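Local coordinates for protein putative metalloprotease II (PDB 4ON1) that is probably a zinc-dependent metalloendopeptidase, a secreted fragilysin relative that cleaves peptide bonds in other proteins, at residues S366-N369 / W370-L374. Residues are numbered along the deposited sequence; the frame is centred on the assembly and turned at random.
Sequences SADN and WVRML
The first turn of helix 367-378 is closed by W370 N, which donates to S366 O (3.1 Å), and the same i to i+4 pattern carries on through M373 to N369. S366 is the N-cap. Its short side chain turns back so that the hydroxyl OG accepts from N369 N at 2.9 Å, serving an amide that has no helical carbonyl before it. One turn on, the R372 guanidinium reaches back to the side chains of both D368 and N369. Long and flat, it offers its edge to N369, where NH1 donates to OD1 (3.1 Å) from 46° out of the amide plane, and a face to D368, whose OD1 lies 3.4 Å from NH2 in a salt bridge of charges alone. This is the C-terminal helix of the metallopeptidase domain, and the N369 side chain lies about 7 Å from those of H338, on the HExxH helix that also supplies the zinc ligand H334, and of H344, a further ligand. The N369 amide oxygen can take a second donor, E343 N, while R372 NE forms a salt bridge with E343 OE1, tying the helix to the loop before H344. In M373, the bend at chi3 (-70°) turns CE back over the N369 carbonyl, 3.1 Å from N369 O.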
loop_
_atom_site.group_PDB
_atom_site.type_symbol
_atom_site.label_atom_id
_atom_site.label_comp_id
_atom_site.label_asym_id
_atom_site.label_seq_id
_atom_site.Cartn_x
_atom_site.Cartn_y
_atom_site.Cartn_z
ATOM N N SER A 366 10.231 -12.513 -10.667
ATOM C CA SER A 366 11.546 -13.135 -10.771
ATOM C C SER A 366 11.641 -14.397 -9.913
ATOM O O SER A 366 11.505 -14.337 -8.688
ATOM C CB SER A 366 12.632 -12.138 -10.358
ATOM O OG SER A 366 13.803 -12.821 -9.947
ATOM N N ALA A 367 11.872 -15.539 -10.559
ATOM C CA ALA A 367 12.041 -16.792 -9.829
ATOM C C ALA A 367 13.209 -16.697 -8.850
ATOM O O ALA A 367 13.151 -17.224 -7.736
ATOM C CB ALA A 367 12.256 -17.948 -10.797
ATOM N N ASP A 368 14.264 -16.004 -9.262
ATOM C CA ASP A 368 15.424 -15.820 -8.400
ATOM C C ASP A 368 15.120 -15.010 -7.155
ATOM O O ASP A 368 15.661 -15.296 -6.088
ATOM C CB ASP A 368 16.568 -15.157 -9.166
ATOM C CG ASP A 368 17.801 -16.027 -9.203
ATOM O OD1 ASP A 368 18.581 -15.985 -8.224
ATOM O OD2 ASP A 368 17.972 -16.767 -10.196
ATOM N N ASN A 369 14.267 -13.997 -7.284
ATOM C CA ASN A 369 13.850 -13.248 -6.105
ATOM C C ASN A 369 12.992 -14.120 -5.175
ATOM O O ASN A 369 13.110 -14.023 -3.955
ATOM C CB ASN A 369 13.093 -11.981 -6.502
ATOM C CG ASN A 369 14.022 -10.810 -6.791
ATOM O OD1 ASN A 369 15.189 -10.813 -6.397
ATOM N ND2 ASN A 369 13.502 -9.800 -7.486
ATOM N N TRP A 370 12.155 -14.988 -5.743
ATOM C CA TRP A 370 11.414 -15.956 -4.930
ATOM C C TRP A 370 12.368 -16.835 -4.129
ATOM O O TRP A 370 12.170 -17.063 -2.932
ATOM C CB TRP A 370 10.540 -16.858 -5.790
ATOM C CG TRP A 370 9.265 -16.268 -6.269
ATOM C CD1 TRP A 370 9.050 -14.992 -6.699
ATOM C CD2 TRP A 370 8.015 -16.953 -6.390
ATOM N NE1 TRP A 370 7.737 -14.840 -7.081
ATOM C CE2 TRP A 370 7.081 -16.027 -6.896
ATOM C CE3 TRP A 370 7.594 -18.256 -6.112
ATOM C CZ2 TRP A 370 5.751 -16.367 -7.131
ATOM C CZ3 TRP A 370 6.275 -18.593 -6.348
ATOM C CH2 TRP A 370 5.370 -17.653 -6.852
ATOM N N VAL A 371 13.397 -17.339 -4.802
ATOM C CA VAL A 371 14.390 -18.167 -4.135
ATOM C C VAL A 371 15.028 -17.373 -3.002
ATOM O O VAL A 371 15.073 -17.840 -1.860
ATOM C CB VAL A 371 15.477 -18.653 -5.106
ATOM C CG1 VAL A 371 16.669 -19.237 -4.347
ATOM C CG2 VAL A 371 14.903 -19.663 -6.097
ATOM N N ARG A 372 15.471 -16.156 -3.313
ATOM C CA ARG A 372 16.107 -15.291 -2.318
ATOM C C ARG A 372 15.208 -15.042 -1.120
ATOM O O ARG A 372 15.671 -15.049 0.021
ATOM C CB ARG A 372 16.517 -13.954 -2.944
ATOM C CG ARG A 372 17.701 -14.077 -3.905
ATOM C CD ARG A 372 17.942 -12.805 -4.714
ATOM N NE ARG A 372 18.992 -13.007 -5.712
ATOM C CZ ARG A 372 18.886 -12.684 -6.999
ATOM N NH1 ARG A 372 17.787 -12.093 -7.452
ATOM N NH2 ARG A 372 19.897 -12.919 -7.827
ATOM N N MET A 373 13.924 -14.808 -1.383
ATOM C CA MET A 373 12.978 -14.519 -0.314
ATOM C C MET A 373 12.650 -15.764 0.515
ATOM O O MET A 373 12.554 -15.692 1.737
ATOM C CB MET A 373 11.696 -13.908 -0.880
ATOM C CG MET A 373 11.889 -12.486 -1.393
ATOM S SD MET A 373 10.418 -11.786 -2.154
ATOM C CE MET A 373 10.305 -12.736 -3.660
ATOM N N LEU A 374 12.489 -16.905 -0.143
ATOM C CA LEU A 374 12.224 -18.149 0.577
ATOM C C LEU A 374 13.398 -18.538 1.473
ATOM O O LEU A 374 13.210 -18.979 2.607
ATOM C CB LEU A 374 11.916 -19.281 -0.400
ATOM C CG LEU A 374 10.539 -19.168 -1.061
ATOM C CD1 LEU A 374 10.499 -19.938 -2.373
ATOM C CD2 LEU A 374 9.470 -19.681 -0.100
#